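Local coordinates for designed helical repeat protein (Synthetic construct, PDB 5CWQ), which has no known biological function, being a computationally designed protein of repeated helices built to explore which repeat architectures can fold, at residues A63-A77 / I100-R114. Residues are numbered along the deposited sequence; the frame is centred on the assembly and turned at random.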
loop_
_atom_site.group_PDB
_atom_site.type_symbol
_atom_site.label_atom_id
_atom_site.label_comp_id
_atom_site.label_asym_id
_atom_site.label_seq_id
_atom_site.Cartn_x
_atom_site.Cartn_y
_atom_site.Cartn_z
ATOM N N ALA A 63 -3.419 -9.464 -16.231
ATOM C CA ALA A 63 -3.048 -8.199 -15.613
ATOM C C ALA A 63 -4.274 -7.312 -15.412
ATOM O O ALA A 63 -4.446 -6.709 -14.352
ATOM C CB ALA A 63 -2.005 -7.487 -16.461
ATOM N N GLU A 64 -5.124 -7.241 -16.430
ATOM C CA GLU A 64 -6.337 -6.435 -16.351
ATOM C C GLU A 64 -7.299 -7.023 -15.324
ATOM O O GLU A 64 -7.970 -6.289 -14.601
ATOM C CB GLU A 64 -7.013 -6.340 -17.720
ATOM C CG GLU A 64 -8.157 -5.335 -17.781
ATOM C CD GLU A 64 -7.701 -3.902 -17.559
ATOM O OE1 GLU A 64 -6.478 -3.644 -17.608
ATOM O OE2 GLU A 64 -8.567 -3.030 -17.333
ATOM N N ARG A 65 -7.361 -8.350 -15.268
ATOM C CA ARG A 65 -8.153 -9.039 -14.256
ATOM C C ARG A 65 -7.698 -8.646 -12.856
ATOM O O ARG A 65 -8.520 -8.394 -11.976
ATOM C CB ARG A 65 -8.050 -10.554 -14.429
ATOM C CG ARG A 65 -9.218 -11.184 -15.168
ATOM C CD ARG A 65 -9.011 -12.683 -15.326
ATOM N NE ARG A 65 -8.100 -12.996 -16.425
ATOM C CZ ARG A 65 -7.396 -14.121 -16.527
ATOM N NH1 ARG A 65 -7.478 -15.056 -15.589
ATOM N NH2 ARG A 65 -6.600 -14.308 -17.570
ATOM N N ALA A 66 -6.384 -8.596 -12.658
ATOM C CA ALA A 66 -5.814 -8.218 -11.371
ATOM C C ALA A 66 -6.192 -6.782 -11.018
ATOM O O ALA A 66 -6.496 -6.475 -9.865
ATOM C CB ALA A 66 -4.296 -8.381 -11.389
ATOM N N SER A 67 -6.173 -5.908 -12.019
ATOM C CA SER A 67 -6.515 -4.505 -11.821
ATOM C C SER A 67 -7.984 -4.353 -11.442
ATOM O O SER A 67 -8.332 -3.562 -10.561
ATOM C CB SER A 67 -6.211 -3.701 -13.085
ATOM O OG SER A 67 -6.331 -2.310 -12.847
ATOM N N GLU A 68 -8.842 -5.114 -12.117
ATOM C CA GLU A 68 -10.268 -5.127 -11.812
ATOM C C GLU A 68 -10.490 -5.561 -10.371
ATOM O O GLU A 68 -11.323 -4.996 -9.661
ATOM C CB GLU A 68 -11.014 -6.061 -12.770
ATOM C CG GLU A 68 -11.084 -5.552 -14.206
ATOM C CD GLU A 68 -11.514 -6.623 -15.195
ATOM O OE1 GLU A 68 -11.942 -7.712 -14.755
ATOM O OE2 GLU A 68 -11.419 -6.375 -16.416
ATOM N N LYS A 69 -9.731 -6.562 -9.940
ATOM C CA LYS A 69 -9.842 -7.065 -8.579
ATOM C C LYS A 69 -9.277 -6.061 -7.576
ATOM O O LYS A 69 -9.802 -5.919 -6.472
ATOM C CB LYS A 69 -9.130 -8.412 -8.450
ATOM C CG LYS A 69 -9.853 -9.542 -9.169
ATOM C CD LYS A 69 -9.125 -10.864 -9.031
ATOM C CE LYS A 69 -9.874 -11.977 -9.751
ATOM N NZ LYS A 69 -9.229 -13.307 -9.571
ATOM N N ALA A 70 -8.214 -5.364 -7.968
ATOM C CA ALA A 70 -7.617 -4.334 -7.122
ATOM C C ALA A 70 -8.580 -3.168 -6.934
ATOM O O ALA A 70 -8.692 -2.611 -5.842
ATOM C CB ALA A 70 -6.302 -3.840 -7.723
ATOM N N GLN A 71 -9.266 -2.801 -8.012
ATOM C CA GLN A 71 -10.223 -1.703 -7.975
ATOM C C GLN A 71 -11.367 -2.029 -7.026
ATOM O O GLN A 71 -11.894 -1.147 -6.347
ATOM C CB GLN A 71 -10.766 -1.417 -9.379
ATOM C CG GLN A 71 -11.764 -0.271 -9.444
ATOM C CD GLN A 71 -11.157 1.055 -9.025
ATOM O OE1 GLN A 71 -9.947 1.259 -9.135
ATOM N NE2 GLN A 71 -11.995 1.963 -8.540
ATOM N N ARG A 72 -11.740 -3.304 -6.985
ATOM C CA ARG A 72 -12.831 -3.764 -6.135
ATOM C C ARG A 72 -12.452 -3.660 -4.659
ATOM O O ARG A 72 -13.228 -3.156 -3.850
ATOM C CB ARG A 72 -13.210 -5.204 -6.493
ATOM C CG ARG A 72 -14.341 -5.777 -5.656
ATOM C CD ARG A 72 -14.754 -7.154 -6.150
ATOM N NE ARG A 72 -15.692 -7.805 -5.239
ATOM C CZ ARG A 72 -16.225 -9.006 -5.445
ATOM N NH1 ARG A 72 -15.917 -9.696 -6.536
ATOM N NH2 ARG A 72 -17.069 -9.518 -4.559
ATOM N N VAL A 73 -11.256 -4.132 -4.318
ATOM C CA VAL A 73 -10.752 -4.037 -2.949
ATOM C C VAL A 73 -10.663 -2.574 -2.532
ATOM O O VAL A 73 -11.015 -2.215 -1.408
ATOM C CB VAL A 73 -9.364 -4.702 -2.808
ATOM C CG1 VAL A 73 -8.787 -4.482 -1.412
ATOM C CG2 VAL A 73 -9.457 -6.184 -3.103
ATOM N N LEU A 74 -10.188 -1.741 -3.453
ATOM C CA LEU A 74 -10.068 -0.309 -3.225
ATOM C C LEU A 74 -11.408 0.313 -2.840
ATOM O O LEU A 74 -11.509 1.020 -1.837
ATOM C CB LEU A 74 -9.509 0.368 -4.480
ATOM C CG LEU A 74 -9.542 1.895 -4.538
ATOM C CD1 LEU A 74 -8.820 2.494 -3.353
ATOM C CD2 LEU A 74 -8.921 2.378 -5.836
ATOM N N GLU A 75 -12.436 0.038 -3.636
ATOM C CA GLU A 75 -13.759 0.602 -3.404
ATOM C C GLU A 75 -14.369 0.102 -2.096
ATOM O O GLU A 75 -15.029 0.858 -1.381
ATOM C CB GLU A 75 -14.678 0.273 -4.581
ATOM C CG GLU A 75 -14.310 1.030 -5.852
ATOM C CD GLU A 75 -14.896 0.418 -7.110
ATOM O OE1 GLU A 75 -15.395 -0.725 -7.049
ATOM O OE2 GLU A 75 -14.852 1.082 -8.168
ATOM N N GLU A 76 -14.142 -1.168 -1.777
ATOM C CA GLU A 76 -14.633 -1.727 -0.522
ATOM C C GLU A 76 -13.916 -1.092 0.664
ATOM O O GLU A 76 -14.540 -0.760 1.671
ATOM C CB GLU A 76 -14.458 -3.248 -0.498
ATOM C CG GLU A 76 -15.405 -3.982 -1.435
ATOM C CD GLU A 76 -15.292 -5.494 -1.336
ATOM O OE1 GLU A 76 -14.963 -6.005 -0.242
ATOM O OE2 GLU A 76 -15.536 -6.171 -2.355
ATOM N N ALA A 77 -12.605 -0.914 0.536
ATOM C CA ALA A 77 -11.817 -0.329 1.613
ATOM C C ALA A 77 -12.171 1.147 1.801
ATOM O O ALA A 77 -12.115 1.666 2.915
ATOM C CB ALA A 77 -10.328 -0.498 1.334
ATOM N N ILE A 100 -6.251 0.189 1.021
ATOM C CA ILE A 100 -6.375 1.105 -0.108
ATOM C C ILE A 100 -5.025 1.293 -0.793
ATOM O O ILE A 100 -4.912 1.140 -2.009
ATOM C CB ILE A 100 -6.941 2.476 0.350
ATOM C CG1 ILE A 100 -8.438 2.349 0.646
ATOM C CG2 ILE A 100 -6.716 3.561 -0.706
ATOM C CD1 ILE A 100 -9.052 3.564 1.337
ATOM N N ALA A 101 -4.003 1.612 -0.005
ATOM C CA ALA A 101 -2.680 1.903 -0.543
ATOM C C ALA A 101 -2.089 0.690 -1.258
ATOM O O ALA A 101 -1.455 0.823 -2.308
ATOM C CB ALA A 101 -1.750 2.371 0.571
ATOM N N LEU A 102 -2.298 -0.493 -0.692
ATOM C CA LEU A 102 -1.775 -1.717 -1.287
ATOM C C LEU A 102 -2.503 -2.032 -2.593
ATOM O O LEU A 102 -1.901 -2.530 -3.544
ATOM C CB LEU A 102 -1.897 -2.886 -0.308
ATOM C CG LEU A 102 -1.274 -4.221 -0.738
ATOM C CD1 LEU A 102 0.172 -4.058 -1.189
ATOM C CD2 LEU A 102 -1.351 -5.230 0.398
ATOM N N ALA A 103 -3.798 -1.733 -2.637
ATOM C CA ALA A 103 -4.583 -1.918 -3.852
ATOM C C ALA A 103 -4.112 -0.962 -4.944
ATOM O O ALA A 103 -4.030 -1.339 -6.114
ATOM C CB ALA A 103 -6.059 -1.708 -3.566
ATOM N N VAL A 104 -3.812 0.276 -4.556
ATOM C CA VAL A 104 -3.298 1.279 -5.488
ATOM C C VAL A 104 -1.945 0.851 -6.042
ATOM O O VAL A 104 -1.653 1.065 -7.218
ATOM C CB VAL A 104 -3.162 2.671 -4.813
ATOM C CG1 VAL A 104 -2.380 3.640 -5.694
ATOM C CG2 VAL A 104 -4.530 3.250 -4.499
ATOM N N LEU A 105 -1.116 0.254 -5.191
ATOM C CA LEU A 105 0.192 -0.216 -5.618
ATOM C C LEU A 105 0.018 -1.303 -6.674
ATOM O O LEU A 105 0.750 -1.346 -7.663
ATOM C CB LEU A 105 0.999 -0.741 -4.430
ATOM C CG LEU A 105 2.398 -1.278 -4.752
ATOM C CD1 LEU A 105 3.280 -0.194 -5.353
ATOM C CD2 LEU A 105 3.046 -1.851 -3.506
ATOM N N ALA A 106 -0.963 -2.173 -6.458
ATOM C CA ALA A 106 -1.278 -3.218 -7.420
ATOM C C ALA A 106 -1.723 -2.597 -8.742
ATOM O O ALA A 106 -1.318 -3.052 -9.811
ATOM C CB ALA A 106 -2.353 -4.144 -6.872
ATOM N N LEU A 107 -2.542 -1.549 -8.666
ATOM C CA LEU A 107 -3.000 -0.852 -9.865
ATOM C C LEU A 107 -1.827 -0.229 -10.618
ATOM O O LEU A 107 -1.803 -0.218 -11.847
ATOM C CB LEU A 107 -4.022 0.232 -9.511
ATOM C CG LEU A 107 -5.394 -0.238 -9.021
ATOM C CD1 LEU A 107 -6.205 0.946 -8.519
ATOM C CD2 LEU A 107 -6.148 -0.967 -10.119
ATOM N N ALA A 108 -0.862 0.298 -9.874
ATOM C CA ALA A 108 0.321 0.905 -10.469
ATOM C C ALA A 108 1.157 -0.143 -11.202
ATOM O O ALA A 108 1.584 0.077 -12.336
ATOM C CB ALA A 108 1.151 1.595 -9.400
ATOM N N GLU A 109 1.379 -1.278 -10.544
ATOM C CA GLU A 109 2.137 -2.384 -11.123
ATOM C C GLU A 109 1.523 -2.857 -12.439
ATOM O O GLU A 109 2.233 -3.068 -13.422
ATOM C CB GLU A 109 2.213 -3.552 -10.132
ATOM C CG GLU A 109 3.049 -3.260 -8.881
ATOM C CD GLU A 109 2.805 -4.246 -7.746
ATOM O OE1 GLU A 109 1.747 -4.910 -7.737
ATOM O OE2 GLU A 109 3.677 -4.355 -6.857
ATOM N N VAL A 110 0.204 -3.019 -12.459
ATOM C CA VAL A 110 -0.483 -3.449 -13.673
ATOM C C VAL A 110 -0.344 -2.389 -14.760
ATOM O O VAL A 110 -0.073 -2.708 -15.916
ATOM C CB VAL A 110 -1.980 -3.732 -13.418
ATOM C CG1 VAL A 110 -2.711 -4.004 -14.731
ATOM C CG2 VAL A 110 -2.138 -4.911 -12.478
ATOM N N ALA A 111 -0.528 -1.128 -14.382
ATOM C CA ALA A 111 -0.454 -0.029 -15.335
ATOM C C ALA A 111 0.909 0.002 -16.016
ATOM O O ALA A 111 0.996 0.123 -17.240
ATOM C CB ALA A 111 -0.729 1.291 -14.642
ATOM N N CYS A 112 1.969 -0.123 -15.222
ATOM C CA CYS A 112 3.327 -0.112 -15.754
ATOM C C CYS A 112 3.592 -1.327 -16.638
ATOM O O CYS A 112 4.130 -1.196 -17.738
ATOM C CB CYS A 112 4.349 -0.068 -14.616
ATOM S SG CYS A 112 4.338 1.473 -13.661
ATOM N N CYS A 113 3.209 -2.506 -16.157
ATOM C CA CYS A 113 3.458 -3.745 -16.887
ATOM C C CYS A 113 2.694 -3.781 -18.208
ATOM O O CYS A 113 3.198 -4.291 -19.209
ATOM C CB CYS A 113 3.081 -4.956 -16.029
ATOM S SG CYS A 113 4.191 -5.247 -14.627
ATOM N N ARG A 114 1.477 -3.241 -18.206
ATOM C CA ARG A 114 0.669 -3.165 -19.419
ATOM C C ARG A 114 1.119 -2.003 -20.303
ATOM O O ARG A 114 0.729 -1.911 -21.466
ATOM C CB ARG A 114 -0.817 -3.020 -19.071
ATOM C CG ARG A 114 -1.409 -4.235 -18.361
ATOM C CD ARG A 114 -2.892 -4.059 -18.042
ATOM N NE ARG A 114 -3.735 -4.229 -19.225
ATOM C CZ ARG A 114 -4.138 -3.242 -20.023
ATOM N NH1 ARG A 114 -3.789 -1.985 -19.780
ATOM N NH2 ARG A 114 -4.901 -3.516 -21.072
HETATM O O HOH W 1 -4.128 -0.193 -13.350
#
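Leu107 is the central knob of this helix pair, its isobutyl group lodged in a hollow of helix 60-86 formed by Ser67, Ala70, Gln71 and Leu74. CG stands anti to the carbonyl carbon (chi1 -70°), and with chi2 near 171° the two methyls part: CD2 meets Ala70 CB at 3.7 Å and also touches Ser67, while CD1 reaches Gln71 OE1 and Leu74 CD2. One turn on, Val110 fills the next hole, among Ala63, Glu64, Ala66 and Ser67, with CG1 3.2 Å from Ala63 O. The antiparallel axes, 159° apart, come within 8.6 Å, a closeness that the small side chains allow: Ala103 CB sits 3.6 Å from Ala70 O, and Ala70 CB also faces Ala106 CB. At the far end Leu74 CD1 slants across Ile100 to touch CG2 at 3.5 Å, and Ala77 CB presses tightly on Ile100 CG1. Polar chemistry gathers toward the other end. A water bridges Ser67 OG and Leu107 O, donating to the carbonyl at 2.8 Å. Beyond it, Glu64 OE1 stands over one face of the Arg114 guanidinium, 3.2 Å from NE, so the attraction is one of charge without a directed N-H; Arg114 NH1 also pairs with Glu119 of the following helix. A methionine in place of Arg114 would probably leave the carboxylates of Glu64 and Glu119 without their shared cation. With no direct hydrogen bond between the segments, this helical hairpin of the repeat array relies chiefly on the fit of apolar shapes, supplemented by one bridging water and a peripheral ion pair.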